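Side-chain contacts in regulator of G-protein signaling 1 (Homo sapiens, PDB 2BV1), which inhibits G protein-coupled receptor signalling by raising the GTPase activity of G protein alpha subunits, driving them into their inactive GDP-bound form: residues Met20-Ser23 against Lys28-Ala31; Asp60-Glu65 against Glu113-Ile118; Glu75-Phe80 against Ser98-Ile103. All blocks are in the same frame, centred on the assembly; numbering follows the deposited sequence.

Contact 1 (Met20-Ser23 against Lys28-Ala31); sequences MQWS and KLLA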
loop_
_atom_site.group_PDB
_atom_site.type_symbol
_atom_site.label_atom_id
_atom_site.label_comp_id
_atom_site.label_asym_id
_atom_site.label_seq_id
_atom_site.Cartn_x
_atom_site.Cartn_y
_atom_site.Cartn_z
ATOM N N MET A 20 8.509 -3.144 17.478
ATOM C CA MET A 20 9.611 -2.135 17.424
ATOM C C MET A 20 10.266 -2.043 16.030
ATOM O O MET A 20 10.535 -0.958 15.539
ATOM C CB MET A 20 10.731 -2.428 18.459
ATOM C CG MET A 20 10.382 -2.366 19.922
ATOM S SD MET A 20 11.676 -2.883 21.169
ATOM C CE MET A 20 13.178 -2.499 20.241
ATOM N N GLN A 21 10.569 -3.183 15.416
ATOM C CA GLN A 21 11.147 -3.249 14.080
ATOM C C GLN A 21 10.386 -2.523 12.954
ATOM O O GLN A 21 10.995 -2.048 11.983
ATOM C CB GLN A 21 11.404 -4.706 13.685
ATOM C CG GLN A 21 12.640 -5.332 14.351
ATOM C CD GLN A 21 13.967 -4.777 13.821
ATOM O OE1 GLN A 21 14.341 -4.984 12.646
ATOM N NE2 GLN A 21 14.699 -4.082 14.696
ATOM N N TRP A 22 9.071 -2.443 13.097
ATOM C CA TRP A 22 8.212 -1.726 12.158
ATOM C C TRP A 22 8.554 -0.227 12.092
ATOM O O TRP A 22 8.244 0.419 11.089
ATOM C CB TRP A 22 6.742 -1.829 12.549
ATOM C CG TRP A 22 6.182 -3.251 12.638
ATOM C CD1 TRP A 22 6.757 -4.382 12.197
ATOM C CD2 TRP A 22 4.912 -3.626 13.174
ATOM N NE1 TRP A 22 5.940 -5.459 12.421
ATOM C CE2 TRP A 22 4.804 -5.032 13.036
ATOM C CE3 TRP A 22 3.854 -2.912 13.744
ATOM C CZ2 TRP A 22 3.699 -5.754 13.488
ATOM C CZ3 TRP A 22 2.708 -3.643 14.166
ATOM C CH2 TRP A 22 2.668 -5.043 14.064
ATOM N N SER A 23 9.110 0.310 13.195
ATOM C CA SER A 23 9.629 1.685 13.205
ATOM C C SER A 23 10.954 1.839 12.475
ATOM O O SER A 23 11.394 2.954 12.238
ATOM C CB SER A 23 9.742 2.204 14.644
ATOM O OG SER A 23 10.894 1.666 15.211
ATOM N N LYS A 28 9.934 -2.773 6.530
ATOM C CA LYS A 28 9.801 -3.794 7.583
ATOM C C LYS A 28 8.362 -3.876 8.077
ATOM O O LYS A 28 7.837 -4.966 8.295
ATOM C CB LYS A 28 10.736 -3.550 8.771
ATOM C CG LYS A 28 12.188 -3.454 8.398
ATOM C CD LYS A 28 13.085 -3.900 9.546
ATOM C CE LYS A 28 14.551 -3.671 9.233
ATOM N NZ LYS A 28 15.373 -4.529 10.108
ATOM N N LEU A 29 7.692 -2.745 8.222
ATOM C CA LEU A 29 6.292 -2.792 8.618
ATOM C C LEU A 29 5.442 -3.603 7.586
ATOM O O LEU A 29 4.622 -4.476 7.962
ATOM C CB LEU A 29 5.739 -1.362 8.773
ATOM C CG LEU A 29 4.244 -1.169 9.043
ATOM C CD1 LEU A 29 3.784 -1.744 10.398
ATOM C CD2 LEU A 29 3.931 0.313 8.939
ATOM N N LEU A 30 5.634 -3.306 6.298
ATOM C CA LEU A 30 4.859 -3.992 5.260
ATOM C C LEU A 30 5.246 -5.454 5.012
ATOM O O LEU A 30 4.484 -6.155 4.378
ATOM C CB LEU A 30 4.880 -3.214 3.938
ATOM C CG LEU A 30 4.359 -1.800 4.020
ATOM C CD1 LEU A 30 4.597 -1.142 2.686
ATOM C CD2 LEU A 30 2.926 -1.671 4.428
ATOM N N ALA A 31 6.431 -5.896 5.461
ATOM C CA ALA A 31 6.841 -7.274 5.307
ATOM C C ALA A 31 6.205 -8.222 6.350
ATOM O O ALA A 31 6.326 -9.417 6.234
ATOM C CB ALA A 31 8.333 -7.387 5.381
#
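Trp22 and Gln21 meet Leu29 and Lys28 where the chain leaving helix 16-21 meets the next short helix, 26-31, of the all-helical RGS domain; the alpha carbons of Trp22 and Leu29 come within 4.2 Å.

The apolar half of the contact is a methyl against an indole. Leu29 CD1 comes obliquely to the Trp22 ring, 3.2 Å from its plane and displaced toward the rim, and lies 3.5 Å from Trp22 CD2. A chi1 of 174° sets Leu29 CG opposite the backbone N, and chi2 then turns CD1 to the indole; the two side chains cross at about a right angle. Both residues are buried. Thr34, Tyr136 and Leu139 also touch Trp22, while its NE1 donates to Glu18.

Polar contacts occupy the more exposed side. Gln21 turns back at chi2 (-71°) and the extended Lys28 chain runs to its amide, with Lys28 CD packed 3.5 Å from Gln21 OE1. Within the turn, Met20 O accepts two bonds from Ser23, from OG at 2.7 Å and from the backbone N at 3.0 Å. Across the segments, Lys28 NZ donates to Gln21 OE1 at 2.8 Å, with a C=O...N angle of 161° that places the ammonium almost in line with the carbonyl.

Contact 2 (Asp60-Glu65 against Glu113-Ile118); sequences DYKKTE and EAQKVI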
loop_
_atom_site.group_PDB
_atom_site.type_symbol
_atom_site.label_atom_id
_atom_site.label_comp_id
_atom_site.label_asym_id
_atom_site.label_seq_id
_atom_site.Cartn_x
_atom_site.Cartn_y
_atom_site.Cartn_z
ATOM N N ASP A 60 0.110 -8.059 -5.704
ATOM C CA ASP A 60 -0.684 -9.176 -6.171
ATOM C C ASP A 60 -0.775 -9.214 -7.716
ATOM O O ASP A 60 -0.759 -10.303 -8.330
ATOM C CB ASP A 60 -1.996 -9.209 -5.351
ATOM C CG ASP A 60 -3.213 -9.313 -6.171
ATOM O OD1 ASP A 60 -3.415 -10.389 -6.782
ATOM O OD2 ASP A 60 -3.998 -8.315 -6.157
ATOM N N TYR A 61 -0.748 -8.043 -8.355
ATOM C CA TYR A 61 -0.710 -7.979 -9.824
ATOM C C TYR A 61 0.571 -8.609 -10.394
ATOM O O TYR A 61 0.548 -9.306 -11.427
ATOM C CB TYR A 61 -0.899 -6.543 -10.314
ATOM C CG TYR A 61 -0.640 -6.329 -11.766
ATOM C CD1 TYR A 61 -1.664 -6.516 -12.711
ATOM C CD2 TYR A 61 0.620 -5.871 -12.223
ATOM C CE1 TYR A 61 -1.436 -6.305 -14.069
ATOM C CE2 TYR A 61 0.858 -5.666 -13.604
ATOM C CZ TYR A 61 -0.182 -5.880 -14.513
ATOM O OH TYR A 61 0.018 -5.696 -15.867
ATOM N N LYS A 62 1.675 -8.386 -9.688
ATOM C CA LYS A 62 3.012 -8.802 -10.127
ATOM C C LYS A 62 3.232 -10.291 -10.090
ATOM O O LYS A 62 4.110 -10.792 -10.784
ATOM C CB LYS A 62 4.087 -8.114 -9.270
ATOM C CG LYS A 62 4.467 -6.752 -9.798
ATOM C CD LYS A 62 5.580 -6.090 -8.936
ATOM C CE LYS A 62 5.047 -5.421 -7.711
ATOM N NZ LYS A 62 6.075 -4.515 -7.053
ATOM N N LYS A 63 2.463 -11.000 -9.270
ATOM C CA LYS A 63 2.519 -12.450 -9.230
ATOM C C LYS A 63 1.326 -13.066 -10.006
ATOM O O LYS A 63 0.996 -14.219 -9.798
ATOM C CB LYS A 63 2.493 -12.962 -7.782
ATOM C CG LYS A 63 3.418 -12.258 -6.731
ATOM C CD LYS A 63 2.753 -12.354 -5.331
ATOM C CE LYS A 63 3.665 -11.984 -4.159
ATOM N NZ LYS A 63 3.035 -10.990 -3.190
ATOM N N THR A 64 0.667 -12.297 -10.877
ATOM C CA THR A 64 -0.522 -12.790 -11.595
ATOM C C THR A 64 -0.074 -13.373 -12.927
ATOM O O THR A 64 0.863 -12.852 -13.573
ATOM C CB THR A 64 -1.591 -11.650 -11.818
ATOM O OG1 THR A 64 -2.194 -11.285 -10.573
ATOM C CG2 THR A 64 -2.717 -12.073 -12.804
ATOM N N GLU A 65 -0.767 -14.443 -13.341
ATOM C CA GLU A 65 -0.445 -15.160 -14.565
ATOM C C GLU A 65 -0.687 -14.253 -15.745
ATOM O O GLU A 65 -1.636 -13.478 -15.754
ATOM C CB GLU A 65 -1.259 -16.478 -14.692
ATOM C CG GLU A 65 -2.770 -16.295 -14.919
ATOM C CD GLU A 65 -3.545 -17.617 -15.027
ATOM O OE1 GLU A 65 -4.002 -17.949 -16.141
ATOM O OE2 GLU A 65 -3.696 -18.322 -13.999
ATOM N N GLU A 113 5.592 2.555 -11.522
ATOM C CA GLU A 113 5.770 3.999 -11.341
ATOM C C GLU A 113 4.766 4.535 -10.320
ATOM O O GLU A 113 5.120 5.244 -9.370
ATOM C CB GLU A 113 5.644 4.750 -12.672
ATOM C CG GLU A 113 6.931 4.894 -13.471
ATOM C CD GLU A 113 6.746 5.749 -14.727
ATOM O OE1 GLU A 113 5.875 6.677 -14.718
ATOM O OE2 GLU A 113 7.475 5.497 -15.726
ATOM N N ALA A 114 3.501 4.186 -10.512
ATOM C CA ALA A 114 2.445 4.611 -9.609
ATOM C C ALA A 114 2.650 4.034 -8.218
ATOM O O ALA A 114 2.421 4.713 -7.203
ATOM C CB ALA A 114 1.072 4.256 -10.157
ATOM N N GLN A 115 3.175 2.824 -8.162
ATOM C CA GLN A 115 3.357 2.128 -6.883
ATOM C C GLN A 115 4.466 2.865 -6.088
ATOM O O GLN A 115 4.373 3.061 -4.896
ATOM C CB GLN A 115 3.761 0.692 -7.109
ATOM C CG GLN A 115 3.832 -0.088 -5.792
ATOM C CD GLN A 115 4.162 -1.562 -5.945
ATOM O OE1 GLN A 115 4.647 -1.999 -6.980
ATOM N NE2 GLN A 115 3.895 -2.341 -4.889
ATOM N N LYS A 116 5.522 3.233 -6.799
ATOM C CA LYS A 116 6.615 3.952 -6.201
ATOM C C LYS A 116 6.173 5.283 -5.623
ATOM O O LYS A 116 6.519 5.603 -4.520
ATOM C CB LYS A 116 7.736 4.101 -7.188
ATOM C CG LYS A 116 9.051 4.506 -6.515
ATOM N N VAL A 117 5.397 6.058 -6.363
ATOM C CA VAL A 117 4.856 7.300 -5.864
ATOM C C VAL A 117 4.087 7.047 -4.559
ATOM O O VAL A 117 4.266 7.753 -3.534
ATOM C CB VAL A 117 3.933 8.000 -6.919
ATOM C CG1 VAL A 117 3.221 9.227 -6.317
ATOM C CG2 VAL A 117 4.719 8.413 -8.129
ATOM N N ILE A 118 3.188 6.077 -4.587
ATOM C CA ILE A 118 2.338 5.814 -3.424
ATOM C C ILE A 118 3.177 5.292 -2.254
ATOM O O ILE A 118 2.937 5.664 -1.143
ATOM C CB ILE A 118 1.188 4.789 -3.740
ATOM C CG1 ILE A 118 0.202 5.349 -4.773
ATOM C CG2 ILE A 118 0.509 4.327 -2.471
ATOM C CD1 ILE A 118 -0.415 6.718 -4.467
#
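Lys62 and Gln115 form a polar, single-bond contact between the C-terminal end of helix 50-62 and the early part of helix 112-131, within the helical RGS domain. The two segments bury just 69 Å² between them, and the pair supplies all of it.

Lys62 NZ donates to Gln115 OE1 at 2.9 Å. The side chains approach from opposite directions: Gln115 reaches out extended, its CG trans to the backbone N (chi1 -175°), whereas the lysine chain bends at chi3 (-82°) before its ammonium arrives. That nitrogen comes in from the side of the carbonyl, at a C=O...N angle of 122°, and is tilted modestly from the amide plane. Lys62 CE follows at 3.5 Å from the same oxygen.

Glu59, one turn back on the lysine's helix, completes the group. Its OE1 makes a salt bridge with Lys62 NZ and accepts a hydrogen bond from Gln115 NE2, and Trp55 and Cys58 pack against the Gln115 side chain.

The amide thus uses both ends, accepting from the ammonium and donating to the carboxylate, which fixes its flip. Its buried polar atoms are satisfied, and the adjacent carboxylate would probably help to keep Lys62 protonated.

Contact 3 (Glu75-Phe80 against Ser98-Ile103); sequences EIYKAF and STAKKI
Tyr77 reaches across to helix 93-103 at a steep slant, meeting Ile103 near the ring's base and Ala100 near its hydroxyl. The ring's placement starts at chi1: with CG trans to the backbone N (-178°), the aromatic group projects from helix 69-81 across to the other helix. The backbones come nearest at this point, where Tyr77 CA and Ala100 CA are 7.6 Å apart.

At the base, Ile103 CG1 rests 3.7 Å from Tyr77 CD2 and 3.8 Å from Tyr77 CG, and the two side chains run obliquely to each other. The isoleucine turns CG1 beside its own backbone N (chi1 -65°), and its CD1 reaches back to Tyr77 CB at 4.1 Å. Farther along the ring, one turn earlier on the same helix, Ala100 CB approaches Tyr77 CE2 at 3.8 Å and OH at 3.6 Å. Both aliphatic groups come to the ring at a slant. A third neighbour, His82, meets the tyrosine with its ring plane turned by about 70°.

The rest of the surroundings places this contact near the surface of the RGS helical bundle. Ile76, next to Tyr77, instead packs on Phe54, Ala57 and Tyr61 of helix 50-62, and Ile103 also touches Cys110.

The 160 Å² buried here is held by apolar and van der Waals contact alone, with Tyr77 OH meeting a methyl group; between these segments the helices are joined by shape rather than by directed polar bonds.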
loop_
_atom_site.group_PDB
_atom_site.type_symbol
_atom_site.label_atom_id
_atom_site.label_comp_id
_atom_site.label_asym_id
_atom_site.label_seq_id
_atom_site.Cartn_x
_atom_site.Cartn_y
_atom_site.Cartn_z
ATOM N N GLU A 75 -8.945 -3.813 -13.608
ATOM C CA GLU A 75 -9.599 -3.743 -12.291
ATOM C C GLU A 75 -8.891 -2.751 -11.338
ATOM O O GLU A 75 -9.522 -2.005 -10.612
ATOM C CB GLU A 75 -9.612 -5.100 -11.562
ATOM C CG GLU A 75 -10.429 -5.026 -10.224
ATOM C CD GLU A 75 -10.092 -6.071 -9.138
ATOM O OE1 GLU A 75 -8.912 -6.164 -8.723
ATOM O OE2 GLU A 75 -11.039 -6.779 -8.688
ATOM N N ILE A 76 -7.577 -2.826 -11.302
ATOM C CA ILE A 76 -6.795 -1.973 -10.424
ATOM C C ILE A 76 -6.939 -0.514 -10.867
ATOM O O ILE A 76 -7.109 0.388 -10.042
ATOM C CB ILE A 76 -5.324 -2.413 -10.428
ATOM C CG1 ILE A 76 -5.181 -3.725 -9.646
ATOM C CG2 ILE A 76 -4.415 -1.296 -9.835
ATOM C CD1 ILE A 76 -3.800 -4.416 -9.775
ATOM N N TYR A 77 -6.888 -0.310 -12.177
ATOM C CA TYR A 77 -7.066 1.012 -12.761
ATOM C C TYR A 77 -8.429 1.653 -12.420
ATOM O O TYR A 77 -8.496 2.799 -11.963
ATOM C CB TYR A 77 -6.852 0.924 -14.267
ATOM C CG TYR A 77 -6.963 2.254 -14.958
ATOM C CD1 TYR A 77 -8.098 2.559 -15.689
ATOM C CD2 TYR A 77 -5.950 3.212 -14.865
ATOM C CE1 TYR A 77 -8.230 3.756 -16.320
ATOM C CE2 TYR A 77 -6.089 4.462 -15.510
ATOM C CZ TYR A 77 -7.238 4.704 -16.225
ATOM O OH TYR A 77 -7.464 5.872 -16.899
ATOM N N LYS A 78 -9.514 0.900 -12.568
ATOM C CA LYS A 78 -10.833 1.452 -12.255
ATOM C C LYS A 78 -11.007 1.682 -10.748
ATOM O O LYS A 78 -11.610 2.657 -10.327
ATOM C CB LYS A 78 -11.963 0.569 -12.833
ATOM N N ALA A 79 -10.465 0.787 -9.937
ATOM C CA ALA A 79 -10.676 0.851 -8.506
ATOM C C ALA A 79 -9.865 1.973 -7.821
ATOM O O ALA A 79 -10.290 2.479 -6.819
ATOM C CB ALA A 79 -10.350 -0.494 -7.853
ATOM N N PHE A 80 -8.748 2.377 -8.399
ATOM C CA PHE A 80 -7.738 3.211 -7.674
ATOM C C PHE A 80 -7.191 4.397 -8.479
ATOM O O PHE A 80 -6.993 5.463 -7.950
ATOM C CB PHE A 80 -6.527 2.340 -7.279
ATOM C CG PHE A 80 -6.837 1.266 -6.260
ATOM C CD1 PHE A 80 -7.201 1.604 -4.969
ATOM C CD2 PHE A 80 -6.709 -0.085 -6.590
ATOM C CE1 PHE A 80 -7.486 0.610 -4.029
ATOM C CE2 PHE A 80 -7.006 -1.090 -5.665
ATOM C CZ PHE A 80 -7.374 -0.749 -4.381
ATOM N N SER A 98 0.541 8.207 -18.018
ATOM C CA SER A 98 1.374 7.096 -18.502
ATOM C C SER A 98 0.879 5.707 -18.036
ATOM O O SER A 98 0.957 4.743 -18.806
ATOM C CB SER A 98 2.861 7.283 -18.194
ATOM O OG SER A 98 3.098 7.304 -16.831
ATOM N N THR A 99 0.368 5.613 -16.809
ATOM C CA THR A 99 -0.206 4.357 -16.308
ATOM C C THR A 99 -1.425 3.942 -17.188
ATOM O O THR A 99 -1.544 2.781 -17.601
ATOM C CB THR A 99 -0.592 4.469 -14.827
ATOM O OG1 THR A 99 0.572 4.726 -14.024
ATOM C CG2 THR A 99 -1.288 3.160 -14.278
ATOM N N ALA A 100 -2.297 4.913 -17.473
ATOM C CA ALA A 100 -3.468 4.704 -18.290
ATOM C C ALA A 100 -3.098 4.118 -19.662
ATOM O O ALA A 100 -3.795 3.261 -20.192
ATOM C CB ALA A 100 -4.206 5.999 -18.455
ATOM N N LYS A 101 -1.999 4.604 -20.229
ATOM C CA LYS A 101 -1.488 4.111 -21.485
ATOM C C LYS A 101 -0.969 2.677 -21.369
ATOM O O LYS A 101 -1.134 1.890 -22.306
ATOM C CB LYS A 101 -0.363 5.012 -22.003
ATOM C CG LYS A 101 -0.847 6.238 -22.742
ATOM N N LYS A 102 -0.325 2.340 -20.250
ATOM C CA LYS A 102 0.171 0.972 -20.041
ATOM C C LYS A 102 -0.976 -0.060 -19.905
ATOM O O LYS A 102 -0.779 -1.251 -20.167
ATOM C CB LYS A 102 1.099 0.929 -18.834
ATOM C CG LYS A 102 2.382 1.722 -19.064
ATOM C CD LYS A 102 3.199 1.946 -17.806
ATOM C CE LYS A 102 4.653 2.294 -18.194
ATOM N NZ LYS A 102 5.591 2.217 -17.047
ATOM N N ILE A 103 -2.169 0.415 -19.528
ATOM C CA ILE A 103 -3.311 -0.438 -19.188
ATOM C C ILE A 103 -3.802 -1.204 -20.406
ATOM O O ILE A 103 -4.293 -2.319 -20.280
ATOM C CB ILE A 103 -4.516 0.408 -18.613
ATOM C CG1 ILE A 103 -4.151 1.061 -17.284
ATOM C CG2 ILE A 103 -5.792 -0.449 -18.443
ATOM C CD1 ILE A 103 -3.408 0.176 -16.303
#

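From the N terminus, contact 1 comes first and closes a short connection of four residues between helices 16-21 and 26-31. It is complete before contact 2 opens at Asp60, and its centre lies about 20 Å from that of contact 2. Contact 2 then spans 47 residues, joining helix 50-62 to helix 112-131, and within that span contact 3 closes a shorter loop between helices 69-81 and 93-103. Their centres are about 11 Å apart and they touch, for instance where Ala114 CB packs on Thr99 OG1 at 3.9 Å. Contacts 1 and 3 lie on opposite sides of the chain's centre, about 29 Å apart between centres.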